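Long-range contacts in D-3-phosphoglycerate dehydrogenase oxidoreductase protein (Ralstonia solanacearum, PDB 3GG9), which probably oxidises 3-phosphoglycerate with NAD as cofactor, as a member of the D-isomer specific 2-hydroxyacid dehydrogenase family: residues A[119-129]-A[151-159]; A[168-177]-A[194-203]. All blocks are in the same frame, centred on the assembly; numbering follows the deposited sequence. Where two conformers were deposited one is given.

Interaction 1 (A[119-129]-A[151-159]); sequences VMAAQRRIPQY and NFGIGRVLK
The backbone of G155 and R156 runs past the end of helix 109-123, the CA atoms coming nearest at R124 and G155, 4.2 Å apart. One backbone bond joins the two segments: R156 N donates to Q123 O over 2.9 Å, and G155 CA adds a CA-H...O contact to the same oxygen. The helix ends in a Schellman motif at R125, whose positive phi (55°) turns the chain so that the same residue becomes the N-cap of helix 126-134. The R125 side chain bends at its second torsion (chi2 87°) and reaches the turn N151-I154. There NE and NH1 grip F152 O side-on, each at 2.9 Å, while NH2 bonds back to A122 O and so ties the guanidinium to the helix end as well. Because the planes of guanidinium and phenyl ring stand 76° apart, NH1 comes down on the F152 ring face, a cation-pi contact with R125 CZ 4.7 Å from the centroid of the F152 ring. CG of R156 lies over one guanidinium face.

The loop after helix 126-134 returns to strand 162-166 of the Rossmann-type nucleotide-binding domain, and residues 151-159 lie along the subunit interface. R124 turns its guanidinium to A110, I301 and G302 of the second subunit; Y129 OH bonds to Q12 of that subunit and, 2.6 Å away, to a water that accepts from G155 N. Farther along, L158 sets CD2 3.8 Å from Q123 CG and also against V119 CG1, with CD1 meeting M120 CE.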
loop_
_atom_site.group_PDB
_atom_site.type_symbol
_atom_site.label_atom_id
_atom_site.label_comp_id
_atom_site.label_asym_id
_atom_site.label_seq_id
_atom_site.Cartn_x
_atom_site.Cartn_y
_atom_site.Cartn_z
ATOM N N VAL A 119 -1.262 -6.001 1.227
ATOM C CA VAL A 119 -2.019 -6.543 0.088
ATOM C C VAL A 119 -1.933 -5.639 -1.127
ATOM O O VAL A 119 -1.574 -6.101 -2.196
ATOM C CB VAL A 119 -3.573 -6.793 0.420
ATOM C CG1 VAL A 119 -4.317 -7.146 -0.824
ATOM C CG2 VAL A 119 -3.711 -7.898 1.429
ATOM N N MET A 120 -2.317 -4.364 -0.962
ATOM C CA MET A 120 -2.247 -3.372 -2.034
ATOM C C MET A 120 -0.807 -3.087 -2.505
ATOM O O MET A 120 -0.551 -3.002 -3.708
ATOM C CB MET A 120 -2.991 -2.108 -1.606
ATOM C CG MET A 120 -4.443 -2.460 -1.293
ATOM S SD MET A 120 -5.541 -1.063 -1.451
ATOM C CE MET A 120 -5.894 -1.275 -3.203
ATOM N N ALA A 121 0.124 -2.996 -1.560
ATOM C CA ALA A 121 1.514 -2.702 -1.887
ATOM C C ALA A 121 2.065 -3.840 -2.724
ATOM O O ALA A 121 2.640 -3.599 -3.772
ATOM C CB ALA A 121 2.339 -2.489 -0.620
ATOM N N ALA A 122 1.818 -5.077 -2.294
ATOM C CA ALA A 122 2.287 -6.266 -3.034
ATOM C C ALA A 122 1.593 -6.434 -4.390
ATOM O O ALA A 122 2.247 -6.561 -5.426
ATOM C CB ALA A 122 2.125 -7.519 -2.159
ATOM N N GLN A 123 0.264 -6.361 -4.421
ATOM C CA GLN A 123 -0.430 -6.587 -5.702
ATOM C C GLN A 123 -0.107 -5.536 -6.763
ATOM O O GLN A 123 -0.261 -5.791 -7.963
ATOM C CB GLN A 123 -1.964 -6.665 -5.510
ATOM C CG GLN A 123 -2.464 -7.967 -4.849
ATOM C CD GLN A 123 -1.999 -9.251 -5.590
ATOM O OE1 GLN A 123 -0.816 -9.598 -5.586
ATOM N NE2 GLN A 123 -2.936 -9.940 -6.219
ATOM N N ARG A 124 0.315 -4.347 -6.328
ATOM C CA ARG A 124 0.666 -3.306 -7.287
ATOM C C ARG A 124 2.162 -3.111 -7.417
ATOM O O ARG A 124 2.612 -2.177 -8.106
ATOM C CB ARG A 124 -0.020 -1.970 -6.989
ATOM C CG ARG A 124 -1.567 -1.970 -7.268
ATOM C CD ARG A 124 -1.936 -2.500 -8.685
ATOM N NE ARG A 124 -1.779 -1.486 -9.738
ATOM C CZ ARG A 124 -2.762 -0.731 -10.226
ATOM N NH1 ARG A 124 -4.003 -0.844 -9.752
ATOM N NH2 ARG A 124 -2.484 0.151 -11.182
ATOM N N ARG A 125 2.905 -3.972 -6.737
ATOM C CA ARG A 125 4.397 -3.986 -6.774
ATOM C C ARG A 125 5.010 -2.646 -6.405
ATOM O O ARG A 125 6.039 -2.233 -6.938
ATOM C CB ARG A 125 4.915 -4.524 -8.116
ATOM C CG ARG A 125 4.587 -6.001 -8.357
ATOM C CD ARG A 125 3.204 -6.221 -8.994
ATOM N NE ARG A 125 3.012 -7.590 -9.474
ATOM C CZ ARG A 125 2.495 -8.597 -8.769
ATOM N NH1 ARG A 125 2.357 -9.777 -9.339
ATOM N NH2 ARG A 125 2.087 -8.441 -7.514
ATOM N N ILE A 126 4.357 -1.964 -5.470
ATOM C CA ILE A 126 4.776 -0.640 -5.072
ATOM C C ILE A 126 6.238 -0.519 -4.563
ATOM O O ILE A 126 6.942 0.317 -5.094
ATOM C CB ILE A 126 3.758 0.024 -4.153
ATOM C CG1 ILE A 126 2.454 0.169 -4.934
ATOM C CG2 ILE A 126 4.299 1.352 -3.612
ATOM C CD1 ILE A 126 1.397 0.904 -4.179
ATOM N N PRO A 127 6.684 -1.348 -3.578
ATOM C CA PRO A 127 8.085 -1.219 -3.157
ATOM C C PRO A 127 9.072 -1.396 -4.320
ATOM O O PRO A 127 10.018 -0.607 -4.449
ATOM C CB PRO A 127 8.248 -2.354 -2.135
ATOM C CG PRO A 127 6.889 -2.558 -1.602
ATOM C CD PRO A 127 5.994 -2.397 -2.790
ATOM N N GLN A 128 8.826 -2.396 -5.165
ATOM C CA GLN A 128 9.681 -2.680 -6.322
ATOM C C GLN A 128 9.740 -1.535 -7.350
ATOM O O GLN A 128 10.813 -1.165 -7.803
ATOM C CB GLN A 128 9.270 -3.988 -7.007
ATOM C CG GLN A 128 9.325 -5.237 -6.109
ATOM C CD GLN A 128 7.993 -5.556 -5.432
ATOM O OE1 GLN A 128 7.159 -4.668 -5.190
ATOM N NE2 GLN A 128 7.781 -6.833 -5.138
ATOM N N TYR A 129 8.592 -0.978 -7.704
ATOM C CA TYR A 129 8.556 0.111 -8.661
ATOM C C TYR A 129 9.184 1.375 -8.079
ATOM O O TYR A 129 9.876 2.103 -8.791
ATOM C CB TYR A 129 7.112 0.438 -9.050
ATOM C CG TYR A 129 6.504 -0.308 -10.220
ATOM C CD1 TYR A 129 6.969 -0.123 -11.532
ATOM C CD2 TYR A 129 5.391 -1.122 -10.024
ATOM C CE1 TYR A 129 6.357 -0.793 -12.624
ATOM C CE2 TYR A 129 4.782 -1.782 -11.089
ATOM C CZ TYR A 129 5.263 -1.610 -12.381
ATOM O OH TYR A 129 4.606 -2.279 -13.397
ATOM N N ASN A 151 4.208 -11.478 -17.423
ATOM C CA ASN A 151 3.760 -10.160 -16.950
ATOM C C ASN A 151 3.551 -10.095 -15.438
ATOM O O ASN A 151 2.715 -9.330 -14.956
ATOM C CB ASN A 151 2.473 -9.696 -17.664
ATOM C CG ASN A 151 2.719 -9.210 -19.080
ATOM O OD1 ASN A 151 3.862 -9.058 -19.519
ATOM N ND2 ASN A 151 1.637 -8.977 -19.808
ATOM N N PHE A 152 4.309 -10.898 -14.694
ATOM C CA PHE A 152 4.158 -10.953 -13.245
ATOM C C PHE A 152 4.625 -9.654 -12.591
ATOM O O PHE A 152 4.218 -9.328 -11.473
ATOM C CB PHE A 152 4.879 -12.173 -12.655
ATOM C CG PHE A 152 4.439 -12.521 -11.258
ATOM C CD1 PHE A 152 3.085 -12.676 -10.951
ATOM C CD2 PHE A 152 5.372 -12.676 -10.251
ATOM C CE1 PHE A 152 2.679 -12.990 -9.653
ATOM C CE2 PHE A 152 4.981 -12.992 -8.955
ATOM C CZ PHE A 152 3.630 -13.149 -8.652
ATOM N N GLY A 153 5.454 -8.900 -13.309
ATOM C CA GLY A 153 5.985 -7.624 -12.826
ATOM C C GLY A 153 4.944 -6.510 -12.864
ATOM O O GLY A 153 5.123 -5.458 -12.260
ATOM N N ILE A 154 3.840 -6.745 -13.562
ATOM C CA ILE A 154 2.758 -5.766 -13.726
ATOM C C ILE A 154 1.734 -5.873 -12.595
ATOM O O ILE A 154 1.510 -6.962 -12.086
ATOM C CB ILE A 154 2.120 -5.896 -15.169
ATOM C CG1 ILE A 154 2.410 -4.651 -15.998
ATOM C CG2 ILE A 154 0.628 -6.133 -15.174
ATOM C CD1 ILE A 154 3.779 -4.654 -16.593
ATOM N N GLY A 155 1.102 -4.759 -12.229
ATOM C CA GLY A 155 0.075 -4.755 -11.198
ATOM C C GLY A 155 -1.131 -5.640 -11.467
ATOM O O GLY A 155 -1.412 -6.013 -12.614
ATOM N N ARG A 156 -1.814 -6.018 -10.388
ATOM C CA ARG A 156 -3.020 -6.821 -10.462
ATOM C C ARG A 156 -4.139 -6.127 -9.688
ATOM O O ARG A 156 -3.937 -5.626 -8.589
ATOM C CB ARG A 156 -2.783 -8.221 -9.899
ATOM C CG ARG A 156 -1.426 -8.814 -10.287
ATOM C CD ARG A 156 -1.299 -10.268 -9.838
ATOM N NE ARG A 156 -1.556 -11.206 -10.923
ATOM C CZ ARG A 156 -2.710 -11.825 -11.129
ATOM N NH1 ARG A 156 -3.752 -11.633 -10.326
ATOM N NH2 ARG A 156 -2.812 -12.642 -12.149
ATOM N N VAL A 157 -5.315 -6.121 -10.293
ATOM C CA VAL A 157 -6.506 -5.491 -9.716
ATOM C C VAL A 157 -7.076 -6.477 -8.690
ATOM O O VAL A 157 -6.940 -7.692 -8.854
ATOM C CB VAL A 157 -7.534 -5.146 -10.833
ATOM C CG1 VAL A 157 -7.987 -6.363 -11.526
ATOM C CG2 VAL A 157 -8.736 -4.408 -10.318
ATOM N N LEU A 158 -7.667 -5.952 -7.615
ATOM C CA LEU A 158 -8.301 -6.791 -6.605
ATOM C C LEU A 158 -9.735 -7.130 -6.985
ATOM O O LEU A 158 -10.163 -8.268 -6.796
ATOM C CB LEU A 158 -8.265 -6.119 -5.232
ATOM C CG LEU A 158 -6.874 -5.836 -4.652
ATOM C CD1 LEU A 158 -7.029 -5.074 -3.333
ATOM C CD2 LEU A 158 -6.133 -7.113 -4.407
ATOM N N LYS A 159 -10.465 -6.147 -7.505
ATOM C CA LYS A 159 -11.874 -6.350 -7.894
ATOM C C LYS A 159 -12.082 -7.654 -8.659
ATOM O O LYS A 159 -11.426 -7.885 -9.656
ATOM C CB LYS A 159 -12.409 -5.188 -8.744
ATOM C CG LYS A 159 -13.912 -5.338 -9.080
ATOM C CD LYS A 159 -14.458 -4.196 -9.939
ATOM C CE LYS A 159 -15.969 -4.264 -9.969
ATOM N NZ LYS A 159 -16.574 -3.270 -10.883
HETATM O O HOH W 1 -5.459 -9.892 -7.027
HETATM O O HOH W 2 -5.026 -3.020 -7.966
HETATM O O HOH W 3 2.118 -2.095 -12.807
#

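Interaction 2 (A[168-177]-A[194-203]); sequences YGKIGQLVAG and SKERARADGF. With SO4 (sulfate ion), chain F.
Y168 lies between two helices of a Rossmann-type fold, in the turn that leads from strand 162-166 into helix 170-181, and its side chain spans the gap to helix 192-200. Its CB rests against S194 CB at 3.9 Å. With CG anti to the backbone N (chi1 -164°), the ring extends alongside the second helix: CD2 passes the backbone of S194 and A198, and CE2 approaches A198 N at 3.6 Å. A198 CB lies over the centre of one face of the Y168 ring, a CH-pi contact 4.0 Å from the centroid, while Q173 CB covers the opposite face nearer the rim. On the other flank of the ring CE1 meets F203 CD1. The F203 ring is inclined to that of Y168 by 63°, and A176 CB sits over one of its faces, with 3.7 Å from A176 CB to F203 CZ, thereby bringing helix 170-181 against the residue that follows the Schellman turn at G202. V188 and V186 of strand 185-189 touch Y168 and F203 respectively.

G169 and G172 fit the glycine-rich GxGxxG pattern of dinucleotide-binding folds; at this helix start K170 N and I171 N bond to a sulfate, probably from the crystallisation liquor, which R224 also holds. At the tip of the tyrosine, OH donates to D201 OD2 in a very short bond of 2.5 Å, the carboxylate oxygen lying in the plane of the ring at its edge.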
loop_
_atom_site.group_PDB
_atom_site.type_symbol
_atom_site.label_atom_id
_atom_site.label_comp_id
_atom_site.label_asym_id
_atom_site.label_seq_id
_atom_site.Cartn_x
_atom_site.Cartn_y
_atom_site.Cartn_z
ATOM N N TYR A 168 -10.873 -16.112 11.526
ATOM C CA TYR A 168 -11.884 -15.075 11.498
ATOM C C TYR A 168 -12.128 -14.512 12.904
ATOM O O TYR A 168 -13.257 -14.469 13.398
ATOM C CB TYR A 168 -13.135 -15.626 10.811
ATOM C CG TYR A 168 -14.150 -14.581 10.349
ATOM C CD1 TYR A 168 -13.940 -13.811 9.196
ATOM C CD2 TYR A 168 -15.323 -14.386 11.063
ATOM C CE1 TYR A 168 -14.875 -12.856 8.787
ATOM C CE2 TYR A 168 -16.258 -13.433 10.670
ATOM C CZ TYR A 168 -16.033 -12.683 9.532
ATOM O OH TYR A 168 -16.979 -11.754 9.164
ATOM N N GLY A 169 -11.043 -14.060 13.537
ATOM C CA GLY A 169 -11.111 -13.319 14.805
ATOM C C GLY A 169 -11.387 -11.857 14.465
ATOM O O GLY A 169 -11.821 -11.555 13.372
ATOM N N LYS A 170 -11.121 -10.944 15.386
ATOM C CA LYS A 170 -11.381 -9.515 15.133
ATOM C C LYS A 170 -10.592 -8.924 13.941
ATOM O O LYS A 170 -11.142 -8.153 13.166
ATOM C CB LYS A 170 -11.121 -8.705 16.400
ATOM C CG LYS A 170 -12.122 -8.959 17.510
ATOM C CD LYS A 170 -11.719 -8.159 18.735
ATOM C CE LYS A 170 -12.339 -8.706 20.014
ATOM N NZ LYS A 170 -11.600 -8.187 21.207
ATOM N N ILE A 171 -9.312 -9.281 13.798
ATOM C CA ILE A 171 -8.527 -8.824 12.645
ATOM C C ILE A 171 -9.005 -9.413 11.315
ATOM O O ILE A 171 -9.200 -8.677 10.352
ATOM C CB ILE A 171 -6.989 -9.058 12.842
ATOM C CG1 ILE A 171 -6.572 -8.375 14.134
ATOM C CG2 ILE A 171 -6.179 -8.437 11.663
ATOM C CD1 ILE A 171 -5.146 -8.577 14.552
ATOM N N GLY A 172 -9.232 -10.722 11.276
ATOM C CA GLY A 172 -9.727 -11.385 10.077
ATOM C C GLY A 172 -11.039 -10.814 9.575
ATOM O O GLY A 172 -11.259 -10.704 8.381
ATOM N N GLN A 173 -11.891 -10.435 10.515
ATOM C CA GLN A 173 -13.229 -9.893 10.217
ATOM C C GLN A 173 -13.120 -8.532 9.524
ATOM O O GLN A 173 -13.817 -8.270 8.540
ATOM C CB GLN A 173 -13.993 -9.779 11.514
ATOM C CG GLN A 173 -15.324 -9.041 11.397
ATOM C CD GLN A 173 -16.136 -9.140 12.660
ATOM O OE1 GLN A 173 -15.631 -9.562 13.710
ATOM N NE2 GLN A 173 -17.409 -8.760 12.570
ATOM N N LEU A 174 -12.222 -7.684 10.014
ATOM C CA LEU A 174 -11.988 -6.377 9.373
ATOM C C LEU A 174 -11.424 -6.516 7.963
ATOM O O LEU A 174 -11.853 -5.836 7.014
ATOM C CB LEU A 174 -11.074 -5.526 10.242
ATOM C CG LEU A 174 -11.676 -4.997 11.556
ATOM C CD1 LEU A 174 -10.655 -4.179 12.334
ATOM C CD2 LEU A 174 -12.973 -4.188 11.334
ATOM N N VAL A 175 -10.423 -7.388 7.821
ATOM C CA VAL A 175 -9.802 -7.621 6.537
ATOM C C VAL A 175 -10.715 -8.300 5.518
ATOM O O VAL A 175 -10.686 -7.935 4.347
ATOM C CB VAL A 175 -8.491 -8.455 6.691
ATOM C CG1 VAL A 175 -7.920 -8.787 5.333
ATOM C CG2 VAL A 175 -7.503 -7.666 7.525
ATOM N N ALA A 176 -11.557 -9.231 5.972
ATOM C CA ALA A 176 -12.645 -9.751 5.143
ATOM C C ALA A 176 -13.582 -8.627 4.621
ATOM O O ALA A 176 -14.003 -8.649 3.444
ATOM C CB ALA A 176 -13.440 -10.841 5.892
ATOM N N GLY A 177 -13.900 -7.669 5.493
ATOM C CA GLY A 177 -14.702 -6.493 5.140
ATOM C C GLY A 177 -14.057 -5.616 4.065
ATOM O O GLY A 177 -14.722 -5.157 3.135
ATOM N N SER A 194 -15.137 -19.862 14.059
ATOM C CA SER A 194 -14.794 -18.898 13.005
ATOM C C SER A 194 -15.714 -19.057 11.790
ATOM O O SER A 194 -16.211 -18.071 11.251
ATOM C CB SER A 194 -13.355 -19.083 12.536
ATOM O OG SER A 194 -12.422 -18.644 13.507
ATOM N N LYS A 195 -15.927 -20.304 11.367
ATOM C CA LYS A 195 -16.820 -20.592 10.257
ATOM C C LYS A 195 -18.225 -20.101 10.549
ATOM O O LYS A 195 -18.863 -19.553 9.664
ATOM C CB LYS A 195 -16.848 -22.075 9.924
ATOM C CG LYS A 195 -15.517 -22.658 9.456
ATOM C CD LYS A 195 -15.685 -24.149 9.423
ATOM C CE LYS A 195 -14.595 -24.848 8.672
ATOM N NZ LYS A 195 -14.847 -26.306 8.811
ATOM N N GLU A 196 -18.672 -20.251 11.797
ATOM C CA GLU A 196 -20.051 -19.911 12.181
ATOM C C GLU A 196 -20.251 -18.402 12.125
ATOM O O GLU A 196 -21.254 -17.917 11.595
ATOM C CB GLU A 196 -20.395 -20.459 13.580
ATOM C CG GLU A 196 -20.544 -21.988 13.674
ATOM C CD GLU A 196 -20.895 -22.494 15.097
ATOM O OE1 GLU A 196 -20.691 -23.699 15.381
ATOM O OE2 GLU A 196 -21.380 -21.698 15.935
ATOM N N ARG A 197 -19.274 -17.679 12.660
ATOM C CA ARG A 197 -19.320 -16.225 12.670
ATOM C C ARG A 197 -19.171 -15.659 11.255
ATOM O O ARG A 197 -19.797 -14.657 10.929
ATOM C CB ARG A 197 -18.275 -15.658 13.636
ATOM C CG ARG A 197 -18.589 -15.969 15.098
ATOM C CD ARG A 197 -17.701 -15.205 16.077
ATOM N NE ARG A 197 -16.532 -15.985 16.487
ATOM C CZ ARG A 197 -16.506 -16.825 17.520
ATOM N NH1 ARG A 197 -17.590 -17.011 18.268
ATOM N NH2 ARG A 197 -15.389 -17.487 17.803
ATOM N N ALA A 198 -18.358 -16.314 10.418
ATOM C CA ALA A 198 -18.240 -15.930 9.007
ATOM C C ALA A 198 -19.566 -16.083 8.244
ATOM O O ALA A 198 -19.987 -15.144 7.570
ATOM C CB ALA A 198 -17.128 -16.697 8.316
ATOM N N ARG A 199 -20.219 -17.243 8.374
ATOM C CA ARG A 199 -21.543 -17.490 7.775
ATOM C C ARG A 199 -22.613 -16.501 8.249
ATOM O O ARG A 199 -23.452 -16.075 7.461
ATOM C CB ARG A 199 -22.017 -18.933 8.007
ATOM C CG ARG A 199 -21.138 -19.969 7.294
ATOM C CD ARG A 199 -21.738 -21.360 7.245
ATOM N NE ARG A 199 -20.825 -22.333 6.639
ATOM C CZ ARG A 199 -20.124 -23.246 7.311
ATOM N NH1 ARG A 199 -19.327 -24.080 6.658
ATOM N NH2 ARG A 199 -20.209 -23.337 8.630
ATOM N N ALA A 200 -22.558 -16.125 9.521
ATOM C CA ALA A 200 -23.492 -15.165 10.103
ATOM C C ALA A 200 -23.275 -13.762 9.553
ATOM O O ALA A 200 -24.222 -12.986 9.458
ATOM C CB ALA A 200 -23.380 -15.164 11.624
ATOM N N ASP A 201 -22.022 -13.455 9.196
ATOM C CA ASP A 201 -21.630 -12.173 8.603
ATOM C C ASP A 201 -21.805 -12.116 7.079
ATOM O O ASP A 201 -21.476 -11.108 6.449
ATOM C CB ASP A 201 -20.166 -11.875 8.928
ATOM C CG ASP A 201 -19.958 -11.397 10.347
ATOM O OD1 ASP A 201 -20.937 -11.060 11.051
ATOM O OD2 ASP A 201 -18.788 -11.344 10.766
ATOM N N GLY A 202 -22.301 -13.198 6.492
ATOM C CA GLY A 202 -22.588 -13.235 5.060
ATOM C C GLY A 202 -21.388 -13.633 4.219
ATOM O O GLY A 202 -21.397 -13.467 3.002
ATOM N N PHE A 203 -20.349 -14.167 4.854
ATOM C CA PHE A 203 -19.192 -14.627 4.105
ATOM C C PHE A 203 -19.290 -16.102 3.785
ATOM O O PHE A 203 -19.768 -16.898 4.605
ATOM C CB PHE A 203 -17.890 -14.315 4.857
ATOM C CG PHE A 203 -17.542 -12.853 4.865
ATOM C CD1 PHE A 203 -17.758 -12.078 5.994
ATOM C CD2 PHE A 203 -17.041 -12.235 3.717
ATOM C CE1 PHE A 203 -17.465 -10.711 5.997
ATOM C CE2 PHE A 203 -16.738 -10.861 3.716
ATOM C CZ PHE A 203 -16.947 -10.107 4.856
HETATM S S SO4 F . -7.894 -11.573 17.047
HETATM O O1 SO4 F . -7.380 -10.402 17.750
HETATM O O2 SO4 F . -7.159 -12.789 17.437
HETATM O O3 SO4 F . -9.300 -11.731 17.434
HETATM O O4 SO4 F . -7.722 -11.388 15.599
#

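In the fold
Both contacts belong to the nucleotide-binding half of the chain and follow one another in sequence, the loop of interaction 1 running into strand 162-166, which in turn leads into the glycine-rich turn of interaction 2. Their centres lie 25 Å apart and their nearest atoms about 6 Å, without touching. Their surroundings differ: both segments of interaction 1 meet the second subunit, whereas no other protein chain of the assembly touches 168-177 or 194-203. Helix 109-123 joins the two neighbourhoods, for its end carries interaction 1 and its earlier residues A112, T115 and W116 pack on L174 and V175. The sulfate belongs to interaction 2 alone, where cofactor phosphates would be expected by analogy with the family.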